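Local coordinates for protein polyhedrin (PDB 5A99) that builds the crystalline polyhedra, micrometre-scale occlusion bodies of an insect cypovirus, in which virus particles are probably embedded and protected outside the host, at residues Asp30-Ala35 and Leu212-Asp217; Tyr34-Leu39 and Ala230-Arg235; Pro54-Arg59 and Gly198-Glu203; Glu165-Tyr170 and Gln237-Thr242. All blocks are in the same frame, centred on the assembly; numbering follows the deposited sequence.

Contact 1: residues Asp30-Ala35 and Leu212-Asp217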
loop_
_atom_site.group_PDB
_atom_site.type_symbol
_atom_site.label_atom_id
_atom_site.label_comp_id
_atom_site.label_asym_id
_atom_site.label_seq_id
_atom_site.Cartn_x
_atom_site.Cartn_y
_atom_site.Cartn_z
ATOM N N ASP A 30 2.809 0.756 22.964
ATOM C CA ASP A 30 1.445 1.094 22.577
ATOM C C ASP A 30 1.273 2.585 22.342
ATOM O O ASP A 30 0.159 3.103 22.383
ATOM C CB ASP A 30 0.461 0.634 23.649
ATOM C CG ASP A 30 0.670 -0.805 24.041
ATOM O OD1 ASP A 30 0.826 -1.666 23.134
ATOM O OD2 ASP A 30 0.703 -1.064 25.258
ATOM N N SER A 31 2.380 3.272 22.109
ATOM C CA SER A 31 2.337 4.651 21.653
ATOM C C SER A 31 2.766 4.654 20.191
ATOM O O SER A 31 3.002 3.601 19.607
ATOM C CB SER A 31 3.254 5.547 22.495
ATOM O OG SER A 31 4.621 5.301 22.237
ATOM N N TYR A 32 2.882 5.836 19.608
ATOM C CA TYR A 32 3.231 5.937 18.202
ATOM C C TYR A 32 4.633 6.476 17.931
ATOM O O TYR A 32 5.197 7.253 18.708
ATOM C CB TYR A 32 2.211 6.814 17.483
ATOM C CG TYR A 32 0.971 6.050 17.110
ATOM C CD1 TYR A 32 -0.052 5.878 18.025
ATOM C CD2 TYR A 32 0.835 5.478 15.857
ATOM C CE1 TYR A 32 -1.186 5.171 17.701
ATOM C CE2 TYR A 32 -0.288 4.770 15.519
ATOM C CZ TYR A 32 -1.301 4.617 16.453
ATOM O OH TYR A 32 -2.438 3.927 16.147
ATOM N N ILE A 33 5.190 6.051 16.805
ATOM C CA ILE A 33 6.308 6.766 16.224
ATOM C C ILE A 33 5.752 7.456 14.992
ATOM O O ILE A 33 4.794 6.977 14.358
ATOM C CB ILE A 33 7.526 5.868 15.884
ATOM C CG1 ILE A 33 7.117 4.697 15.003
ATOM C CG2 ILE A 33 8.184 5.370 17.152
ATOM C CD1 ILE A 33 8.295 3.834 14.560
ATOM N N TYR A 34 6.337 8.605 14.685
ATOM C CA TYR A 34 5.835 9.459 13.620
ATOM C C TYR A 34 6.954 9.807 12.658
ATOM O O TYR A 34 8.110 10.006 13.055
ATOM C CB TYR A 34 5.210 10.747 14.188
ATOM C CG TYR A 34 4.043 10.497 15.097
ATOM C CD1 TYR A 34 2.779 10.245 14.581
ATOM C CD2 TYR A 34 4.200 10.501 16.476
ATOM C CE1 TYR A 34 1.713 10.003 15.409
ATOM C CE2 TYR A 34 3.139 10.264 17.309
ATOM C CZ TYR A 34 1.894 10.029 16.772
ATOM O OH TYR A 34 0.835 9.791 17.608
ATOM N N ALA A 35 6.582 9.865 11.386
ATOM C CA ALA A 35 7.470 10.277 10.318
ATOM C C ALA A 35 6.720 11.262 9.417
ATOM O O ALA A 35 5.715 10.910 8.795
ATOM C CB ALA A 35 7.941 9.069 9.528
ATOM N N LEU A 212 0.519 -3.492 10.662
ATOM C CA LEU A 212 1.499 -2.994 9.701
ATOM C C LEU A 212 0.937 -1.770 8.970
ATOM O O LEU A 212 1.652 -0.804 8.675
ATOM C CB LEU A 212 1.864 -4.108 8.711
ATOM C CG LEU A 212 3.249 -4.038 8.071
ATOM C CD1 LEU A 212 4.322 -3.981 9.146
ATOM C CD2 LEU A 212 3.479 -5.220 7.129
ATOM N N ASN A 213 -0.357 -1.823 8.680
ATOM C CA ASN A 213 -1.083 -0.693 8.104
ATOM C C ASN A 213 -2.049 -0.098 9.127
ATOM O O ASN A 213 -3.203 0.203 8.819
ATOM C CB ASN A 213 -1.856 -1.147 6.875
ATOM C CG ASN A 213 -0.957 -1.743 5.818
ATOM O OD1 ASN A 213 0.086 -1.175 5.480
ATOM N ND2 ASN A 213 -1.350 -2.897 5.289
ATOM N N ASP A 214 -1.549 0.055 10.345
ATOM C CA ASP A 214 -2.304 0.595 11.469
ATOM C C ASP A 214 -3.049 1.890 11.135
ATOM O O ASP A 214 -4.217 2.053 11.470
ATOM C CB ASP A 214 -1.329 0.846 12.625
ATOM C CG ASP A 214 -1.993 1.484 13.809
ATOM O OD1 ASP A 214 -2.092 2.725 13.809
ATOM O OD2 ASP A 214 -2.430 0.745 14.718
ATOM N N SER A 215 -2.367 2.805 10.464
ATOM C CA SER A 215 -2.915 4.123 10.197
ATOM C C SER A 215 -2.630 4.500 8.769
ATOM O O SER A 215 -1.549 4.205 8.261
ATOM C CB SER A 215 -2.267 5.168 11.108
ATOM O OG SER A 215 -2.536 4.912 12.469
ATOM N N PRO A 216 -3.592 5.160 8.104
ATOM C CA PRO A 216 -3.264 5.567 6.738
ATOM C C PRO A 216 -2.310 6.748 6.784
ATOM O O PRO A 216 -2.264 7.434 7.811
ATOM C CB PRO A 216 -4.621 5.980 6.165
ATOM C CG PRO A 216 -5.364 6.500 7.338
ATOM C CD PRO A 216 -4.907 5.666 8.529
ATOM N N ASP A 217 -1.546 6.973 5.719
ATOM C CA ASP A 217 -0.740 8.179 5.647
ATOM C C ASP A 217 -1.699 9.355 5.562
ATOM O O ASP A 217 -2.701 9.303 4.846
ATOM C CB ASP A 217 0.194 8.177 4.436
ATOM C CG ASP A 217 1.339 7.182 4.572
ATOM O OD1 ASP A 217 1.598 6.694 5.695
ATOM O OD2 ASP A 217 2.001 6.908 3.550
#

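Contact 2: residues Tyr34-Leu39 and Ala230-Arg235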
loop_
_atom_site.group_PDB
_atom_site.type_symbol
_atom_site.label_atom_id
_atom_site.label_comp_id
_atom_site.label_asym_id
_atom_site.label_seq_id
_atom_site.Cartn_x
_atom_site.Cartn_y
_atom_site.Cartn_z
ATOM N N TYR A 34 6.337 8.605 14.685
ATOM C CA TYR A 34 5.835 9.459 13.620
ATOM C C TYR A 34 6.954 9.807 12.658
ATOM O O TYR A 34 8.110 10.006 13.055
ATOM C CB TYR A 34 5.210 10.747 14.188
ATOM C CG TYR A 34 4.043 10.497 15.097
ATOM C CD1 TYR A 34 2.779 10.245 14.581
ATOM C CD2 TYR A 34 4.200 10.501 16.476
ATOM C CE1 TYR A 34 1.713 10.003 15.409
ATOM C CE2 TYR A 34 3.139 10.264 17.309
ATOM C CZ TYR A 34 1.894 10.029 16.772
ATOM O OH TYR A 34 0.835 9.791 17.608
ATOM N N ALA A 35 6.582 9.865 11.386
ATOM C CA ALA A 35 7.470 10.277 10.318
ATOM C C ALA A 35 6.720 11.262 9.417
ATOM O O ALA A 35 5.715 10.910 8.795
ATOM C CB ALA A 35 7.941 9.069 9.528
ATOM N N HIS A 36 7.214 12.494 9.367
ATOM C CA HIS A 36 6.617 13.534 8.537
ATOM C C HIS A 36 7.507 13.843 7.356
ATOM O O HIS A 36 8.699 14.098 7.516
ATOM C CB HIS A 36 6.425 14.821 9.328
ATOM C CG HIS A 36 5.195 14.840 10.180
ATOM N ND1 HIS A 36 5.208 14.471 11.504
ATOM C CD2 HIS A 36 3.920 15.209 9.902
ATOM C CE1 HIS A 36 3.993 14.599 12.008
ATOM N NE2 HIS A 36 3.190 15.034 11.053
ATOM N N LEU A 37 6.919 13.835 6.168
ATOM C CA LEU A 37 7.604 14.343 5.005
ATOM C C LEU A 37 6.913 15.651 4.644
ATOM O O LEU A 37 5.739 15.666 4.263
ATOM C CB LEU A 37 7.554 13.332 3.860
ATOM C CG LEU A 37 8.206 13.774 2.548
ATOM C CD1 LEU A 37 9.629 14.263 2.762
ATOM C CD2 LEU A 37 8.169 12.624 1.528
ATOM N N VAL A 38 7.635 16.748 4.823
ATOM C CA VAL A 38 7.080 18.072 4.594
ATOM C C VAL A 38 7.671 18.616 3.311
ATOM O O VAL A 38 8.887 18.719 3.172
ATOM C CB VAL A 38 7.414 19.029 5.738
ATOM C CG1 VAL A 38 6.746 20.416 5.513
ATOM C CG2 VAL A 38 7.003 18.423 7.052
ATOM N N LEU A 39 6.804 18.964 2.377
ATOM C CA LEU A 39 7.255 19.456 1.079
ATOM C C LEU A 39 6.912 20.926 0.917
ATOM O O LEU A 39 5.749 21.320 1.012
ATOM C CB LEU A 39 6.615 18.630 -0.035
ATOM C CG LEU A 39 6.884 17.133 0.136
ATOM C CD1 LEU A 39 6.023 16.284 -0.771
ATOM C CD2 LEU A 39 8.358 16.859 -0.111
ATOM N N ALA A 230 0.486 27.033 13.167
ATOM C CA ALA A 230 -0.722 27.373 13.905
ATOM C C ALA A 230 -1.767 26.259 13.960
ATOM O O ALA A 230 -2.374 26.017 15.008
ATOM C CB ALA A 230 -1.338 28.623 13.328
ATOM N N ASN A 231 -1.986 25.585 12.841
ATOM C CA ASN A 231 -3.140 24.703 12.719
ATOM C C ASN A 231 -2.814 23.214 12.765
ATOM O O ASN A 231 -3.717 22.381 12.739
ATOM C CB ASN A 231 -3.877 25.024 11.420
ATOM C CG ASN A 231 -4.529 26.393 11.443
ATOM O OD1 ASN A 231 -4.465 27.122 12.443
ATOM N ND2 ASN A 231 -5.132 26.764 10.334
ATOM N N TYR A 232 -1.534 22.887 12.852
ATOM C CA TYR A 232 -1.107 21.496 12.773
ATOM C C TYR A 232 -0.029 21.166 13.797
ATOM O O TYR A 232 -0.260 20.407 14.733
ATOM C CB TYR A 232 -0.608 21.195 11.360
ATOM C CG TYR A 232 -0.263 19.752 11.132
ATOM C CD1 TYR A 232 -1.230 18.839 10.719
ATOM C CD2 TYR A 232 1.031 19.295 11.338
ATOM C CE1 TYR A 232 -0.909 17.508 10.514
ATOM C CE2 TYR A 232 1.365 17.965 11.127
ATOM C CZ TYR A 232 0.396 17.070 10.732
ATOM O OH TYR A 232 0.751 15.734 10.535
ATOM N N TRP A 233 1.152 21.740 13.629
ATOM C CA TRP A 233 2.294 21.335 14.441
ATOM C C TRP A 233 2.037 21.553 15.933
ATOM O O TRP A 233 2.093 20.606 16.714
ATOM C CB TRP A 233 3.555 22.060 13.977
ATOM C CG TRP A 233 3.869 21.775 12.538
ATOM C CD1 TRP A 233 3.727 22.629 11.492
ATOM C CD2 TRP A 233 4.369 20.547 11.989
ATOM N NE1 TRP A 233 4.116 22.024 10.326
ATOM C CE2 TRP A 233 4.512 20.739 10.603
ATOM C CE3 TRP A 233 4.710 19.306 12.534
ATOM C CZ2 TRP A 233 4.966 19.735 9.750
ATOM C CZ3 TRP A 233 5.166 18.307 11.685
ATOM C CH2 TRP A 233 5.291 18.528 10.312
ATOM N N THR A 234 1.743 22.790 16.323
ATOM C CA THR A 234 1.483 23.092 17.724
ATOM C C THR A 234 0.203 22.400 18.210
ATOM O O THR A 234 0.166 21.841 19.300
ATOM C CB THR A 234 1.410 24.609 17.972
ATOM O OG1 THR A 234 0.389 25.194 17.152
ATOM C CG2 THR A 234 2.738 25.250 17.652
ATOM N N ARG A 235 -0.815 22.394 17.367
ATOM C CA ARG A 235 -2.112 21.806 17.702
ATOM C C ARG A 235 -2.038 20.327 18.073
ATOM O O ARG A 235 -2.683 19.885 19.032
ATOM C CB ARG A 235 -3.058 21.989 16.519
ATOM C CG ARG A 235 -4.246 21.033 16.501
ATOM C CD ARG A 235 -5.246 21.430 15.421
ATOM N NE ARG A 235 -5.752 22.771 15.684
ATOM C CZ ARG A 235 -6.697 23.029 16.573
ATOM N NH1 ARG A 235 -7.236 22.030 17.253
ATOM N NH2 ARG A 235 -7.100 24.276 16.776
#

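Contact 3: residues Pro54-Arg59 and Gly198-Glu203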
loop_
_atom_site.group_PDB
_atom_site.type_symbol
_atom_site.label_atom_id
_atom_site.label_comp_id
_atom_site.label_asym_id
_atom_site.label_seq_id
_atom_site.Cartn_x
_atom_site.Cartn_y
_atom_site.Cartn_z
ATOM N N PRO A 54 2.534 2.061 15.497
ATOM C CA PRO A 54 2.999 1.833 16.870
ATOM C C PRO A 54 4.397 1.237 16.927
ATOM O O PRO A 54 5.039 1.320 17.975
ATOM C CB PRO A 54 1.960 0.865 17.456
ATOM C CG PRO A 54 1.162 0.362 16.310
ATOM C CD PRO A 54 1.511 1.094 15.069
ATOM N N ARG A 55 4.888 0.699 15.813
ATOM C CA ARG A 55 6.130 -0.081 15.838
ATOM C C ARG A 55 7.108 0.190 14.700
ATOM O O ARG A 55 8.305 0.347 14.934
ATOM C CB ARG A 55 5.796 -1.565 15.835
ATOM C CG ARG A 55 5.207 -2.062 17.132
ATOM C CD ARG A 55 4.990 -3.555 17.072
ATOM N NE ARG A 55 4.457 -4.067 18.325
ATOM C CZ ARG A 55 4.504 -5.347 18.686
ATOM N NH1 ARG A 55 5.072 -6.253 17.887
ATOM N NH2 ARG A 55 3.990 -5.716 19.849
ATOM N N ILE A 56 6.611 0.228 13.467
ATOM C CA ILE A 56 7.494 0.233 12.318
ATOM C C ILE A 56 6.892 0.993 11.147
ATOM O O ILE A 56 5.699 0.890 10.853
ATOM C CB ILE A 56 7.882 -1.229 11.902
ATOM C CG1 ILE A 56 8.984 -1.215 10.825
ATOM C CG2 ILE A 56 6.655 -2.025 11.447
ATOM C CD1 ILE A 56 9.537 -2.607 10.473
ATOM N N ILE A 57 7.738 1.763 10.477
ATOM C CA ILE A 57 7.313 2.563 9.347
ATOM C C ILE A 57 8.265 2.321 8.183
ATOM O O ILE A 57 9.467 2.552 8.303
ATOM C CB ILE A 57 7.284 4.074 9.718
ATOM C CG1 ILE A 57 6.199 4.356 10.765
ATOM C CG2 ILE A 57 7.060 4.946 8.474
ATOM C CD1 ILE A 57 6.116 5.832 11.190
ATOM N N SER A 58 7.722 1.813 7.076
ATOM C CA SER A 58 8.436 1.746 5.799
ATOM C C SER A 58 7.551 2.352 4.715
ATOM O O SER A 58 6.450 1.866 4.480
ATOM C CB SER A 58 8.770 0.292 5.448
ATOM O OG SER A 58 9.189 0.164 4.102
ATOM N N ARG A 59 8.024 3.408 4.054
ATOM C CA ARG A 59 7.203 4.114 3.080
ATOM C C ARG A 59 7.998 4.519 1.868
ATOM O O ARG A 59 9.185 4.808 1.964
ATOM C CB ARG A 59 6.608 5.389 3.687
ATOM C CG ARG A 59 5.789 5.164 4.927
ATOM C CD ARG A 59 4.420 4.595 4.610
ATOM N NE ARG A 59 3.607 4.551 5.815
ATOM C CZ ARG A 59 3.669 3.577 6.723
ATOM N NH1 ARG A 59 4.485 2.546 6.546
ATOM N NH2 ARG A 59 2.900 3.629 7.799
ATOM N N GLY A 198 12.961 -9.190 20.437
ATOM C CA GLY A 198 12.587 -8.384 19.294
ATOM C C GLY A 198 11.097 -8.396 18.999
ATOM O O GLY A 198 10.417 -9.414 19.183
ATOM N N LEU A 199 10.603 -7.258 18.517
ATOM C CA LEU A 199 9.189 -7.090 18.195
ATOM C C LEU A 199 8.825 -7.794 16.901
ATOM O O LEU A 199 7.663 -7.815 16.506
ATOM C CB LEU A 199 8.823 -5.608 18.112
ATOM C CG LEU A 199 9.018 -4.867 19.438
ATOM C CD1 LEU A 199 8.381 -3.493 19.390
ATOM C CD2 LEU A 199 8.463 -5.661 20.634
ATOM N N TYR A 200 9.819 -8.384 16.250
ATOM C CA TYR A 200 9.569 -9.243 15.091
ATOM C C TYR A 200 9.946 -10.684 15.396
ATOM O O TYR A 200 10.082 -11.503 14.477
ATOM C CB TYR A 200 10.363 -8.749 13.880
ATOM C CG TYR A 200 10.443 -7.250 13.830
ATOM C CD1 TYR A 200 9.307 -6.479 14.047
ATOM C CD2 TYR A 200 11.648 -6.603 13.602
ATOM C CE1 TYR A 200 9.362 -5.103 14.026
ATOM C CE2 TYR A 200 11.715 -5.220 13.581
ATOM C CZ TYR A 200 10.558 -4.478 13.798
ATOM O OH TYR A 200 10.582 -3.105 13.786
ATOM N N ASN A 201 10.102 -11.015 16.678
ATOM C CA ASN A 201 10.411 -12.395 17.050
ATOM C C ASN A 201 9.164 -13.274 16.993
ATOM O O ASN A 201 8.077 -12.811 16.652
ATOM C CB ASN A 201 11.077 -12.487 18.435
ATOM C CG ASN A 201 10.095 -12.307 19.594
ATOM O OD1 ASN A 201 8.874 -12.188 19.407
ATOM N ND2 ASN A 201 10.634 -12.314 20.808
ATOM N N GLY A 202 9.322 -14.542 17.341
ATOM C CA GLY A 202 8.234 -15.499 17.229
ATOM C C GLY A 202 6.943 -15.091 17.910
ATOM O O GLY A 202 5.860 -15.379 17.402
ATOM N N GLU A 203 7.050 -14.415 19.052
ATOM C CA GLU A 203 5.873 -14.082 19.860
ATOM C C GLU A 203 5.304 -12.673 19.583
ATOM O O GLU A 203 4.146 -12.393 19.904
ATOM C CB GLU A 203 6.177 -14.261 21.359
ATOM C CG GLU A 203 6.587 -15.673 21.752
ATOM C CD GLU A 203 8.015 -15.999 21.339
ATOM O OE1 GLU A 203 8.885 -15.105 21.434
ATOM O OE2 GLU A 203 8.270 -17.145 20.909
HETATM O O HOH W 1 9.173 -2.132 16.159
#

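Contact 4: residues Glu165-Tyr170 and Gln237-Thr242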
loop_
_atom_site.group_PDB
_atom_site.type_symbol
_atom_site.label_atom_id
_atom_site.label_comp_id
_atom_site.label_asym_id
_atom_site.label_seq_id
_atom_site.Cartn_x
_atom_site.Cartn_y
_atom_site.Cartn_z
ATOM N N GLU A 165 15.302 15.319 23.988
ATOM C CA GLU A 165 15.304 15.112 22.551
ATOM C C GLU A 165 14.164 14.151 22.248
ATOM O O GLU A 165 14.180 13.003 22.681
ATOM C CB GLU A 165 16.654 14.549 22.076
ATOM C CG GLU A 165 17.815 15.541 22.221
ATOM C CD GLU A 165 19.152 14.973 21.773
ATOM O OE1 GLU A 165 19.256 13.735 21.652
ATOM O OE2 GLU A 165 20.097 15.770 21.551
ATOM N N MET A 166 13.154 14.619 21.527
ATOM C CA MET A 166 12.020 13.761 21.224
ATOM C C MET A 166 11.631 13.740 19.744
ATOM O O MET A 166 10.763 12.959 19.326
ATOM C CB MET A 166 10.839 14.138 22.119
ATOM C CG MET A 166 11.182 14.020 23.614
ATOM S SD MET A 166 9.777 13.817 24.725
ATOM C CE MET A 166 8.508 14.571 23.752
ATOM N N ALA A 167 12.293 14.568 18.945
ATOM C CA ALA A 167 12.106 14.525 17.503
ATOM C C ALA A 167 13.398 14.935 16.809
ATOM O O ALA A 167 14.227 15.632 17.389
ATOM C CB ALA A 167 10.970 15.420 17.097
ATOM N N TRP A 168 13.557 14.493 15.566
ATOM C CA TRP A 168 14.758 14.755 14.800
ATOM C C TRP A 168 14.429 15.210 13.373
ATOM O O TRP A 168 13.562 14.630 12.686
ATOM C CB TRP A 168 15.633 13.503 14.786
ATOM C CG TRP A 168 16.125 13.124 16.141
ATOM C CD1 TRP A 168 17.357 13.393 16.665
ATOM C CD2 TRP A 168 15.404 12.416 17.163
ATOM N NE1 TRP A 168 17.449 12.896 17.939
ATOM C CE2 TRP A 168 16.266 12.291 18.271
ATOM C CE3 TRP A 168 14.118 11.881 17.249
ATOM C CZ2 TRP A 168 15.886 11.649 19.448
ATOM C CZ3 TRP A 168 13.738 11.251 18.419
ATOM C CH2 TRP A 168 14.619 11.140 19.504
ATOM N N SER A 169 15.142 16.238 12.926
ATOM C CA SER A 169 14.832 16.892 11.665
ATOM C C SER A 169 15.983 16.909 10.663
ATOM O O SER A 169 17.133 17.194 11.006
ATOM C CB SER A 169 14.384 18.325 11.947
ATOM O OG SER A 169 14.399 19.101 10.772
ATOM N N TYR A 170 15.631 16.635 9.414
ATOM C CA TYR A 170 16.558 16.644 8.295
ATOM C C TYR A 170 15.921 17.445 7.162
ATOM O O TYR A 170 14.728 17.287 6.877
ATOM C CB TYR A 170 16.817 15.206 7.848
ATOM C CG TYR A 170 17.934 15.009 6.861
ATOM C CD1 TYR A 170 19.251 15.272 7.210
ATOM C CD2 TYR A 170 17.683 14.521 5.588
ATOM C CE1 TYR A 170 20.289 15.071 6.301
ATOM C CE2 TYR A 170 18.699 14.323 4.682
ATOM C CZ TYR A 170 20.000 14.606 5.037
ATOM O OH TYR A 170 21.014 14.400 4.128
ATOM N N GLN A 237 0.815 18.488 18.682
ATOM C CA GLN A 237 1.993 18.089 19.458
ATOM C C GLN A 237 3.025 17.364 18.591
ATOM O O GLN A 237 3.693 16.409 19.028
ATOM C CB GLN A 237 1.578 17.219 20.644
ATOM C CG GLN A 237 2.586 17.227 21.760
ATOM C CD GLN A 237 2.187 16.372 22.926
ATOM O OE1 GLN A 237 1.510 15.352 22.773
ATOM N NE2 GLN A 237 2.628 16.770 24.112
ATOM N N TYR A 238 3.144 17.819 17.347
ATOM C CA TYR A 238 4.201 17.363 16.456
ATOM C C TYR A 238 5.321 18.399 16.455
ATOM O O TYR A 238 5.126 19.542 16.027
ATOM C CB TYR A 238 3.660 17.193 15.041
ATOM C CG TYR A 238 2.760 16.000 14.888
ATOM C CD1 TYR A 238 3.148 14.763 15.371
ATOM C CD2 TYR A 238 1.514 16.116 14.283
ATOM C CE1 TYR A 238 2.343 13.669 15.239
ATOM C CE2 TYR A 238 0.685 15.020 14.149
ATOM C CZ TYR A 238 1.108 13.799 14.627
ATOM O OH TYR A 238 0.300 12.704 14.501
ATOM N N LEU A 239 6.480 18.004 16.963
ATOM C CA LEU A 239 7.633 18.894 17.039
ATOM C C LEU A 239 8.069 19.284 15.626
ATOM O O LEU A 239 8.006 18.478 14.704
ATOM C CB LEU A 239 8.768 18.226 17.828
ATOM C CG LEU A 239 8.404 17.871 19.273
ATOM C CD1 LEU A 239 9.575 17.235 20.013
ATOM C CD2 LEU A 239 7.915 19.106 20.024
ATOM N N TYR A 240 8.476 20.537 15.456
ATOM C CA TYR A 240 8.704 21.089 14.128
ATOM C C TYR A 240 9.676 22.260 14.162
ATOM O O TYR A 240 9.721 23.036 15.128
ATOM C CB TYR A 240 7.366 21.535 13.502
ATOM C CG TYR A 240 7.494 22.119 12.115
ATOM C CD1 TYR A 240 7.669 21.302 11.015
ATOM C CD2 TYR A 240 7.426 23.491 11.909
ATOM C CE1 TYR A 240 7.797 21.825 9.747
ATOM C CE2 TYR A 240 7.544 24.028 10.642
ATOM C CZ TYR A 240 7.735 23.185 9.563
ATOM O OH TYR A 240 7.847 23.691 8.298
ATOM N N ARG A 241 10.442 22.385 13.087
ATOM C CA ARG A 241 11.447 23.426 12.952
ATOM C C ARG A 241 11.082 24.321 11.764
ATOM O O ARG A 241 10.953 23.838 10.640
ATOM C CB ARG A 241 12.803 22.766 12.721
ATOM C CG ARG A 241 13.993 23.516 13.246
ATOM C CD ARG A 241 15.262 22.657 13.113
ATOM N NE ARG A 241 15.579 21.955 14.357
ATOM C CZ ARG A 241 15.858 22.595 15.482
ATOM N NH1 ARG A 241 15.856 23.919 15.486
ATOM N NH2 ARG A 241 16.140 21.931 16.586
ATOM N N THR A 242 10.926 25.620 12.022
ATOM C CA THR A 242 10.544 26.588 10.987
ATOM C C THR A 242 11.714 27.028 10.096
ATOM O O THR A 242 12.870 26.686 10.346
ATOM C CB THR A 242 9.900 27.852 11.612
ATOM O OG1 THR A 242 10.896 28.605 12.305
ATOM C CG2 THR A 242 8.756 27.480 12.565
#

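Contact 1: residues Asp30-Ala35 and Leu212-Asp217
Asp214 is the first residue of Leu212-Asp217 to reach across, and it meets the phenol of Tyr32 coming from the opposite direction. Its carboxylate stands anti to the backbone N (chi1 176°), which carries OD1 to the edge of the tyrosine ring, in the ring plane. Tyr32 OH donates to Asp214 OD1 over 2.7 Å, arriving on the syn side of the carboxylate and 20° out of its plane; ring and carboxylate planes are turned 61° apart. Both groups are buried, and the polar ends are satisfied by several partners at once. Tyr32 lies just before strand 33-40 of the large antiparallel sheet, Asp214 in the loop leading to edge strand 218-222 of that sheet, and a second subunit closes over the pair. Arg127 of that second subunit forms a salt bridge with Asp214 OD1 and a hydrogen bond with Tyr32 OH, while Arg211 of the same chain pairs with OD2. Two arginines so close would be expected to keep the carboxylate ionised. Next along the chain, Ser215 uses its hydroxyl as a second donor: Ser215 OG lies 2.6 Å from Asp214 OD1 and approaches on the anti side, so OD1 is gripped from both flanks. The same Ser215 OG comes obliquely to within 3.8 Å of Tyr32 CE2, and it also bonds to Gln52 of strand 46-53.

Contact 2: residues Tyr34-Leu39 and Ala230-Arg235
A buried aromatic cluster of His36, Tyr232 and Trp233 joins strand 34-39 to helix 230-235, whose axes run roughly antiparallel, 13.4 Å apart at closest approach, a gap bridged by large rings. The imidazole of His36 is engaged in two different ways. At its edge, in the ring plane, His36 NE2 lies 2.6 Å from Tyr232 OH in a hydrogen bond that either atom could donate; the two rings meet rim to rim with planes almost perpendicular (89°). Tyr232 reaches this point because its ring is anti to the backbone N (chi1 -175°), its CB already directed toward the strand. Over one face of the imidazole stands the six-membered ring of Trp233, presenting its edge in an edge-to-face pair with centroids 4.7 Å apart and planes at 58°. Trp233 CZ3 sits 3.7 Å above the centre of the histidine ring, and Trp233 CH2 is 3.6 Å from His36 CD2. The same benzo edge of the indole also touches Val38, two residues along the same side of the strand, where Val38 CG2 approaches Trp233 CZ2 to 3.6 Å near the indole plane. A second bond reaches Tyr232 OH from Arg50 of strand 46-53, fixing the phenol from the neighbouring strand. Tyr238 and Tyr240, just beyond the helix, enlarge the cluster. The result is a helix laid on one face of an antiparallel sheet, with aromatic side chains forming the layer between them.

Contact 3: residues Pro54-Arg59 and Gly198-Glu203
Arg55 and Leu199 pass each other at a slant, the leucine branch lying over a face of the guanidinium. Leu199 CD1 is 4.0 Å above the guanidinium plane, offset toward its rim, and it lies 4.1 Å from Arg55 NE and also touches the aliphatic CG and CD. An extended chain from CG to NE (chi2 -176°, chi3 178°) gives Arg55 this reach. Its NH1 also has partners beyond the pair, bonding to Thr208 OG1 and to the backbone carbonyl of Asn204. Tyr200 meets Ile56 in a second slanting approach, the phenol oxygen leading: Tyr200 OH is 3.5 Å from Ile56 CD1, with Tyr200 CZ following at 3.9 Å from the same methyl. With CG1 anti to the backbone N (chi1 -171°), Ile56 projects CD1 to the tip of the tyrosine. One water links the side chain to the backbone just before strand 56-61, donating to both Tyr200 OH and Arg55 O at 2.9 Å each, and Gln190 of strand 184-190 also bonds to the hydroxyl. Leu199 and Tyr200 are the central residues of a type I beta turn from Gly198 to Asn201, so the two touching side chains are consecutive in the turn; Asn201 then forms an Asx turn with Glu203 N. This turn lies over the start of strand 56-61, an edge strand of the three-stranded antiparallel sheet, while helix 205-210 follows it and packs against both Ile56 and Tyr200.

Contact 4: residues Glu165-Tyr170 and Gln237-Thr242
This is a mainly apolar contact, without hydrogen bonds between its segments, in which the chain leaving helix 225-236 lies against strand 164-173 of the six-stranded antiparallel sheet. Leu239 carries most of it. Its CB meets Ala167 CB at 3.6 Å, and its CD1 reaches both the same methyl, at 3.7 Å, and Met166 CB, at 4.0 Å. With Leu239 CG anti to the carbonyl carbon (chi1 -60°) and chi2 at -179°, CD1 touches two consecutive residues. The strand bulges here: Met166 and Ala167 both face Ile159 on the adjoining edge strand, a classic beta bulge. The helix itself ends in a Schellman motif with Gln237 at positive phi, after which the chain turns along the sheet, its touching part running at 32° to that of the strand. Gln116 of the neighbouring strand 110-116 bonds to the backbone at Gln237 and Leu239. Further on, Arg241 CD passes 4.3 Å from Ser169 OG, a looser touch between the aliphatic part of the arginine and the serine. Their polar ends look to other partners, Ser169 OG to Gln112 and Arg241 NH2 to the carbonyl of Pro158, while Met141 of the second subunit packs on Met166.

From the N terminus, strand 33-40 serves contacts 1 and 2, which begin from the same stretch of chain; contact 1 closes a loop at 212-217, joining the strand's start to the loop before edge strand 218-222, and contact 2 a longer one at 230-235. Contact 3, 54-59 with 198-203, is nested inside both. Contact 4 starts later, at 165-170, and ends last, at 237-242, so it crosses all three. Contacts 2 and 4 tie the six-stranded sheet to helix 225-236 and the tail behind it, contact 3 the three-stranded sheet to the turn before helix 205-210. A salt bridge between Asp217 and Arg59 joins contact 1 to contact 3, while Tyr238 packs on Tyr34 and His36, linking contact 4 to contacts 1 and 2.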